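Local coordinates for uncharacterized metalloprotein (Deinococcus radiodurans, PDB 3GG7), which is of unknown function but binds manganese and is probably a TatD-type metallo-dependent hydrolase acting on ester bonds, at residues Val17-Ala20 against Arg21-Glu25; Ala181-Arg184 against Ser185-Arg188; Gln101-Ala104 against Val105-Ile109; Ala39-Gly42 against Thr43-Leu46. All coordinates share one frame; numbering follows the deposited sequence.

Contact 1: Val17-Ala20 against Arg21-Glu25; sequences VAVA and RACEE
Val-17 turns CG1 anti to its own nitrogen (chi1 170°), while Arg-21 sets CG beside its nitrogen and then bends at chi3 (-146°), and together these torsions fold the arginine back along the helix onto the valine. The guanidinium lies with one face over the methyl: Val-17 CG1 is 3.5 Å above the plane, over its centre, and comes equally close to NH1 of Arg-21. NH2 of the same arginine comes to 3.9 Å from Ala-18 CA. This is apolar cover for a flat cation one turn away, a van der Waals contact on an exposed flank. Helix 16-25, which carries it, is the crossover helix of the beta-alpha-beta unit between strands 4-8 and 29-32 in the TIM-barrel domain. Four of its i to i+4 backbone bonds join the two segments, from Arg-21 N to Val-17 O (2.8 Å), the straightest at 171°, to Glu-24 N to Ala-20 O (3.0 Å). On the buried flank Val-19 CG1 and Cys-23 SG meet loosely at 4.5 Å. The other branch of Val-17 reaches Leu-46, and Ala-22 packs against Trp-210. Ahead of this turn Asp-15 OD1 accepts the amide of Ala-18, and at the far end the carboxylate of Glu-24 hydrogen-bonds His-52 ND1 through OE1.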
# COMPACT_ATOMS: atom_id res chain seq x y z
N VAL A 17 3.72 -19.29 1.70
CA VAL A 17 3.25 -20.05 0.55
C VAL A 17 1.79 -20.50 0.73
O VAL A 17 1.02 -20.46 -0.24
CB VAL A 17 4.17 -21.28 0.28
CG1 VAL A 17 3.56 -22.22 -0.76
CG2 VAL A 17 5.56 -20.80 -0.13
N ALA A 18 1.40 -20.93 1.93
CA ALA A 18 0.01 -21.32 2.15
C ALA A 18 -0.95 -20.16 1.89
O ALA A 18 -2.03 -20.35 1.33
CB ALA A 18 -0.18 -21.87 3.58
N VAL A 19 -0.56 -18.95 2.31
CA VAL A 19 -1.42 -17.80 2.12
C VAL A 19 -1.49 -17.48 0.62
O VAL A 19 -2.55 -17.24 0.10
CB VAL A 19 -0.95 -16.59 2.96
CG1 VAL A 19 -1.84 -15.39 2.71
CG2 VAL A 19 -0.93 -16.96 4.47
N ALA A 20 -0.35 -17.48 -0.06
CA ALA A 20 -0.32 -17.24 -1.51
C ALA A 20 -1.17 -18.24 -2.28
O ALA A 20 -1.92 -17.86 -3.17
CB ALA A 20 1.11 -17.28 -2.03
N ARG A 21 -1.05 -19.53 -1.96
CA ARG A 21 -1.89 -20.56 -2.56
C ARG A 21 -3.37 -20.29 -2.34
O ARG A 21 -4.19 -20.46 -3.23
CB ARG A 21 -1.56 -21.92 -1.97
CG ARG A 21 -0.41 -22.63 -2.54
CD ARG A 21 -0.54 -24.13 -2.22
NE ARG A 21 0.76 -24.75 -2.01
CZ ARG A 21 1.32 -25.00 -0.82
NH1 ARG A 21 2.52 -25.56 -0.80
NH2 ARG A 21 0.70 -24.71 0.33
N ALA A 22 -3.72 -19.92 -1.11
CA ALA A 22 -5.10 -19.64 -0.76
C ALA A 22 -5.67 -18.46 -1.56
O ALA A 22 -6.85 -18.42 -1.90
CB ALA A 22 -5.21 -19.38 0.73
N CYS A 23 -4.82 -17.47 -1.83
CA CYS A 23 -5.21 -16.36 -2.70
C CYS A 23 -5.45 -16.81 -4.13
O CYS A 23 -6.45 -16.46 -4.75
CB CYS A 23 -4.16 -15.24 -2.66
SG CYS A 23 -4.03 -14.41 -1.06
N GLU A 24 -4.56 -17.65 -4.66
CA GLU A 24 -4.81 -18.21 -5.99
C GLU A 24 -6.07 -19.04 -6.10
O GLU A 24 -6.80 -18.96 -7.09
CB GLU A 24 -3.66 -19.08 -6.46
CG GLU A 24 -2.49 -18.35 -6.98
CD GLU A 24 -2.78 -17.36 -8.13
OE1 GLU A 24 -3.69 -17.51 -8.98
OE2 GLU A 24 -2.02 -16.41 -8.14
N GLU A 25 -6.35 -19.86 -5.08
CA GLU A 25 -7.58 -20.65 -5.09
C GLU A 25 -8.81 -19.76 -5.18
O GLU A 25 -9.78 -20.11 -5.84
CB GLU A 25 -7.65 -21.56 -3.83
CG GLU A 25 -6.66 -22.73 -3.86
CD GLU A 25 -6.34 -23.31 -2.47
OE1 GLU A 25 -6.82 -22.80 -1.43
OE2 GLU A 25 -5.54 -24.26 -2.41

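Contact 2: Ala181-Arg184 against Ser185-Arg188; sequences ALIR and SMPR
Above the flat carbonyl group of Ile-183, well out of its plane (60°), sits the amide nitrogen of Met-186, bonded to Ile-183 O at 3.0 Å. Such an off-plane, i to i+3 bond suits a helix that is tightening as it finishes: this is the C-terminal end of helix 177-185, one of the helices packed around the TIM barrel, where the chain turns off toward strand 191-193. The step before it is looser, with Ser-185 N bonded only weakly to Leu-182 O (134° at the hydrogen). At Met-186 the backbone opens to an extended conformation, with psi 135°. Its side chain runs back beneath the last turn: CG is 3.4 Å from Leu-182 O, SD is 3.9 Å from Ile-183 CA, and CE reaches 4.5 Å from Leu-182 CB. The chain, extended beyond CG, lets the methionine pack on Phe-167 and Val-169 of strand 166-169. Replacing Met-186 by alanine removes CG, SD and CE, and is likely to open a gap between the helix end and those strand residues. Leu-182 itself faces Val-154 and Leu-157 of helix 154-162, and Ile-183 meets Leu-219, Ile-222 and Trp-223 of helix 212-223, so the turn sits between its two neighbouring helices. Two waters tie the helix end to the departing loop. One donates to Ile-183 O and Met-186 O; the second gives hydrogens to Arg-184 O and, at 2.7 Å, to Met-186 O.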
# COMPACT_ATOMS: atom_id res chain seq x y z
N ALA A 181 -15.65 8.99 7.47
CA ALA A 181 -15.63 10.38 7.04
C ALA A 181 -14.53 10.65 6.03
O ALA A 181 -14.73 11.40 5.08
CB ALA A 181 -15.48 11.30 8.26
N LEU A 182 -13.36 10.06 6.23
CA LEU A 182 -12.29 10.19 5.26
C LEU A 182 -12.70 9.56 3.92
O LEU A 182 -12.54 10.15 2.86
CB LEU A 182 -11.00 9.55 5.80
CG LEU A 182 -10.23 10.30 6.91
CD1 LEU A 182 -9.15 9.41 7.54
CD2 LEU A 182 -9.64 11.56 6.32
N ILE A 183 -13.25 8.36 3.97
CA ILE A 183 -13.71 7.66 2.76
C ILE A 183 -14.74 8.48 1.97
O ILE A 183 -14.66 8.57 0.75
CB ILE A 183 -14.25 6.25 3.11
CG1 ILE A 183 -13.08 5.34 3.59
CG2 ILE A 183 -15.01 5.62 1.92
CD1 ILE A 183 -13.52 4.01 4.21
N ARG A 184 -15.68 9.13 2.67
CA ARG A 184 -16.67 9.97 1.98
C ARG A 184 -16.08 11.13 1.17
O ARG A 184 -16.68 11.56 0.17
CB ARG A 184 -17.73 10.48 2.96
CG ARG A 184 -18.63 9.39 3.47
CD ARG A 184 -19.81 9.94 4.22
NE ARG A 184 -20.22 8.98 5.24
CZ ARG A 184 -19.82 9.00 6.51
NH1 ARG A 184 -19.03 9.96 6.98
NH2 ARG A 184 -20.25 8.05 7.32
N SER A 185 -14.91 11.63 1.56
CA SER A 185 -14.22 12.68 0.80
C SER A 185 -13.38 12.20 -0.41
O SER A 185 -12.96 13.00 -1.26
CB SER A 185 -13.36 13.52 1.74
OG SER A 185 -14.21 14.23 2.62
N MET A 186 -13.18 10.88 -0.50
CA MET A 186 -12.36 10.31 -1.55
C MET A 186 -13.17 10.11 -2.83
O MET A 186 -14.30 9.61 -2.77
CB MET A 186 -11.82 8.93 -1.09
CG MET A 186 -10.89 8.95 0.11
SD MET A 186 -10.41 7.26 0.65
CE MET A 186 -9.45 7.63 2.09
N PRO A 187 -12.60 10.49 -3.99
CA PRO A 187 -13.26 10.13 -5.24
C PRO A 187 -13.33 8.61 -5.36
O PRO A 187 -12.32 7.91 -5.12
CB PRO A 187 -12.38 10.75 -6.33
CG PRO A 187 -11.18 11.25 -5.64
CD PRO A 187 -11.35 11.23 -4.21
N ARG A 188 -14.50 8.08 -5.71
CA ARG A 188 -14.68 6.63 -5.73
C ARG A 188 -13.82 5.96 -6.77
O ARG A 188 -13.51 4.77 -6.61
CB ARG A 188 -16.15 6.24 -5.96
CG ARG A 188 -17.03 6.63 -4.81
CD ARG A 188 -18.44 6.11 -4.98
NE ARG A 188 -19.32 6.61 -3.92
CZ ARG A 188 -20.63 6.37 -3.89
NH1 ARG A 188 -21.23 5.66 -4.84
NH2 ARG A 188 -21.35 6.84 -2.88
O HOH W 1 -15.15 7.13 -1.55
O HOH W 2 -16.84 10.33 -2.35

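Contact 3: Gln101-Ala104 against Val105-Ile109; sequences QQFA and VFQHI
Four consecutive i to i+4 bonds run from Val-105 N to Gln-101 O, Phe-106 N to Gln-102 O, Gln-107 N to Phe-103 O and His-108 N to Ala-104 O, all of nearly equal length and near straight, a regular alpha-helical turn. On one flank Val-105 presents CG2 to Gln-101, 3.4 Å from its carbonyl O and 3.7 Å from its NE2. The glutamine reaches forward along the helix because its chain bends at chi2 (70°), and the amide nitrogen lying against the methyl is held by Val-64 O, which fixes the rotation of the group. On another flank Phe-103 and Gln-107 both send CG anti to the backbone nitrogen, and their outer parts cross at an angle. Phe-103 CE2 lies 3.8 Å from Gln-107 NE2, with ring and amide planes 69° apart. The other end of that amide is bridged back to the helix: a water donates to Gln-107 OE1 (3.1 Å) and to Ala-104 O (2.7 Å), giving this carbonyl a second donor besides His-108 N. Inward, Phe-106 covers Val-87 of strand 83-88 and Cys-135 of helix 129-138. Gln-102 is buried and gripped at both ends of its amide, OE1 by Asp-90 N and NE2 by Thr-98 OG1. Its side chain is about 6 Å from that of His-124, a predicted ligand of a second metal. Helix 99-115 is the crossover of a beta-alpha-beta unit in the TIM barrel, linking strand 83-88, which carries the manganese ligand Glu-86, to strand 119-124.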
# COMPACT_ATOMS: atom_id res chain seq x y z
N GLN A 101 17.16 9.76 8.38
CA GLN A 101 17.38 8.56 7.56
C GLN A 101 16.10 8.16 6.82
O GLN A 101 16.15 7.78 5.66
CB GLN A 101 17.92 7.38 8.41
CG GLN A 101 17.97 6.00 7.70
CD GLN A 101 19.03 5.88 6.60
OE1 GLN A 101 19.63 6.86 6.16
NE2 GLN A 101 19.27 4.64 6.14
N GLN A 102 14.94 8.25 7.48
CA GLN A 102 13.68 7.97 6.78
C GLN A 102 13.51 8.89 5.58
O GLN A 102 13.17 8.48 4.48
CB GLN A 102 12.49 8.21 7.68
CG GLN A 102 12.24 7.21 8.76
CD GLN A 102 10.90 7.45 9.40
OE1 GLN A 102 9.91 7.61 8.67
NE2 GLN A 102 10.86 7.56 10.72
N PHE A 103 13.76 10.17 5.79
CA PHE A 103 13.58 11.16 4.72
C PHE A 103 14.56 10.90 3.57
O PHE A 103 14.19 10.88 2.41
CB PHE A 103 13.74 12.56 5.32
CG PHE A 103 13.60 13.67 4.33
CD1 PHE A 103 12.42 14.39 4.23
CD2 PHE A 103 14.67 14.03 3.52
CE1 PHE A 103 12.30 15.44 3.33
CE2 PHE A 103 14.56 15.08 2.60
CZ PHE A 103 13.38 15.78 2.51
N ALA A 104 15.82 10.66 3.91
CA ALA A 104 16.84 10.35 2.93
C ALA A 104 16.46 9.16 2.05
O ALA A 104 16.56 9.23 0.82
CB ALA A 104 18.17 10.10 3.60
N VAL A 105 16.03 8.07 2.69
CA VAL A 105 15.65 6.88 1.96
C VAL A 105 14.43 7.12 1.05
O VAL A 105 14.41 6.70 -0.11
CB VAL A 105 15.39 5.69 2.92
CG1 VAL A 105 14.68 4.55 2.22
CG2 VAL A 105 16.70 5.20 3.52
N PHE A 106 13.39 7.73 1.60
CA PHE A 106 12.19 7.95 0.81
C PHE A 106 12.47 8.88 -0.39
O PHE A 106 12.00 8.65 -1.50
CB PHE A 106 11.08 8.54 1.70
CG PHE A 106 9.73 8.62 1.05
CD1 PHE A 106 9.23 7.59 0.26
CD2 PHE A 106 8.94 9.73 1.25
CE1 PHE A 106 7.95 7.70 -0.31
CE2 PHE A 106 7.69 9.86 0.68
CZ PHE A 106 7.19 8.86 -0.09
N GLN A 107 13.25 9.92 -0.15
CA GLN A 107 13.60 10.83 -1.25
C GLN A 107 14.39 10.09 -2.32
O GLN A 107 14.13 10.24 -3.53
CB GLN A 107 14.42 12.00 -0.72
CG GLN A 107 15.04 12.85 -1.80
CD GLN A 107 15.75 14.03 -1.19
OE1 GLN A 107 16.89 13.92 -0.73
NE2 GLN A 107 15.07 15.17 -1.18
N HIS A 108 15.34 9.24 -1.89
CA HIS A 108 16.12 8.39 -2.80
C HIS A 108 15.19 7.51 -3.64
O HIS A 108 15.32 7.40 -4.86
CB HIS A 108 17.13 7.53 -2.02
CG HIS A 108 17.82 6.48 -2.85
ND1 HIS A 108 19.05 6.68 -3.45
CD2 HIS A 108 17.47 5.21 -3.12
CE1 HIS A 108 19.41 5.57 -4.07
NE2 HIS A 108 18.47 4.67 -3.90
N ILE A 109 14.22 6.89 -2.95
CA ILE A 109 13.30 5.98 -3.60
C ILE A 109 12.49 6.72 -4.66
O ILE A 109 12.37 6.24 -5.77
CB ILE A 109 12.42 5.26 -2.57
CG1 ILE A 109 13.26 4.11 -1.94
CG2 ILE A 109 11.17 4.71 -3.23
CD1 ILE A 109 12.61 3.38 -0.79
O HOH W 3 18.06 11.08 -0.41

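Contact 4: Ala39-Gly42 against Thr43-Leu46; sequences AWRG and TLAL. With SO4 (sulfate ion), chain C.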
# COMPACT_ATOMS: atom_id res chain seq x y z
N ALA A 39 14.74 -8.21 0.52
CA ALA A 39 13.73 -9.28 0.56
C ALA A 39 13.17 -9.63 -0.82
O ALA A 39 12.41 -10.58 -0.95
CB ALA A 39 12.58 -8.89 1.51
N TRP A 40 13.57 -8.90 -1.85
CA TRP A 40 12.94 -9.03 -3.17
C TRP A 40 12.95 -10.47 -3.71
O TRP A 40 11.92 -11.00 -4.11
CB TRP A 40 13.62 -8.04 -4.15
CG TRP A 40 13.06 -8.13 -5.51
CD1 TRP A 40 13.70 -8.60 -6.62
CD2 TRP A 40 11.75 -7.78 -5.93
NE1 TRP A 40 12.88 -8.55 -7.71
CE2 TRP A 40 11.66 -8.06 -7.31
CE3 TRP A 40 10.62 -7.27 -5.27
CZ2 TRP A 40 10.50 -7.84 -8.04
CZ3 TRP A 40 9.48 -7.01 -6.01
CH2 TRP A 40 9.41 -7.33 -7.36
N ARG A 41 14.10 -11.12 -3.75
CA ARG A 41 14.17 -12.41 -4.42
C ARG A 41 13.29 -13.43 -3.69
O ARG A 41 12.54 -14.16 -4.29
CB ARG A 41 15.60 -12.92 -4.50
CG ARG A 41 16.41 -12.26 -5.56
CD ARG A 41 16.36 -12.96 -6.90
NE ARG A 41 17.05 -12.12 -7.87
CZ ARG A 41 16.45 -11.26 -8.70
NH1 ARG A 41 15.13 -11.22 -8.82
NH2 ARG A 41 17.18 -10.47 -9.45
N GLY A 42 13.38 -13.44 -2.36
CA GLY A 42 12.64 -14.39 -1.58
C GLY A 42 11.14 -14.17 -1.65
O GLY A 42 10.33 -15.10 -1.74
N THR A 43 10.72 -12.92 -1.58
CA THR A 43 9.30 -12.62 -1.62
C THR A 43 8.73 -12.74 -3.03
O THR A 43 7.65 -13.29 -3.20
CB THR A 43 9.07 -11.24 -1.02
OG1 THR A 43 9.57 -11.26 0.32
CG2 THR A 43 7.59 -10.91 -1.03
N LEU A 44 9.48 -12.30 -4.04
CA LEU A 44 9.08 -12.52 -5.43
C LEU A 44 8.83 -14.01 -5.73
O LEU A 44 7.97 -14.36 -6.52
CB LEU A 44 10.14 -11.97 -6.40
CG LEU A 44 9.88 -12.12 -7.89
CD1 LEU A 44 8.58 -11.42 -8.35
CD2 LEU A 44 11.09 -11.53 -8.61
N ALA A 45 9.63 -14.89 -5.11
CA ALA A 45 9.45 -16.33 -5.33
C ALA A 45 8.07 -16.86 -4.98
O ALA A 45 7.64 -17.85 -5.55
CB ALA A 45 10.50 -17.10 -4.56
N LEU A 46 7.37 -16.19 -4.06
CA LEU A 46 5.99 -16.58 -3.71
C LEU A 46 5.05 -16.44 -4.90
O LEU A 46 3.97 -17.04 -4.94
CB LEU A 46 5.45 -15.77 -2.53
CG LEU A 46 6.23 -15.82 -1.24
CD1 LEU A 46 5.75 -14.79 -0.25
CD2 LEU A 46 6.14 -17.23 -0.63
S SO4 C . 20.56 -11.14 -7.34
O1 SO4 C . 19.94 -10.56 -8.53
O2 SO4 C . 19.78 -12.30 -6.89
O3 SO4 C . 21.92 -11.59 -7.66
O4 SO4 C . 20.61 -10.09 -6.33
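Leu-44 lies over the indole of Trp-40 and alongside the guanidinium of Arg-41, two groups that share Glu-80 as partner. Its CB lies 4.3 Å above one face of the Trp-40 ring, and CD2 comes down to 3.6 Å from NE1 of that tryptophan. The same methyl meets the edge of the Arg-41 guanidinium, 4.1 Å from NH1, the two side chains running alongside each other. Trp-40 NE1 and Arg-41 NH1 both reach Glu-80 OE1, by a hydrogen bond and a salt bridge, so Leu-44 lies beside a buried indole N-H already supplied with an acceptor. The bend at chi2 of Arg-41 (-91°) presents the other edge to a sulfate, probably from the crystallisation liquor: NE bonds O2 at 2.9 Å, and NH2 bonds O1 at the same distance. Arg-76 and Tyr-77 complete the sulfate's grip. Helix 40-44 is the short helix of the beta-alpha-beta unit between strands 29-32 and 53-55 of the TIM barrel, and Trp-40, Thr-43 and Leu-44 all pack on Thr-55. A leucine in place of Trp-40 would probably leave Glu-80 without one donor and open a gap beneath Leu-44. The backbone joins the turn by Thr-43 N to Ala-39 O (3.0 Å) and by the shorter Leu-44 N to Trp-40 O (2.8 Å). Facing inward, the hydroxyl of Thr-43 is hydrogen-bonded to Asp-11.

How the contacts relate
Following the chain, contact 1 (17-25) comes first, then contact 4 (39-46), contact 3 (101-109) and contact 2 (181-188). Each closes just a turn of its own helix or helix end, in series, so none nests in or crosses another. Contacts 1 and 4 belong to successive beta-alpha-beta units sharing strand 29-32, and they touch: Val-17 CG2 packs on Leu-46 CD2 at 3.7 Å, joining helix 16-25 to the far end of segment 43-46. Contact 3 lies across the chain's centre from contact 1, with centres about 33 Å apart, and contact 2 similarly opposes contact 4. All four lie in the layer of helices and helix ends outside the barrel strands.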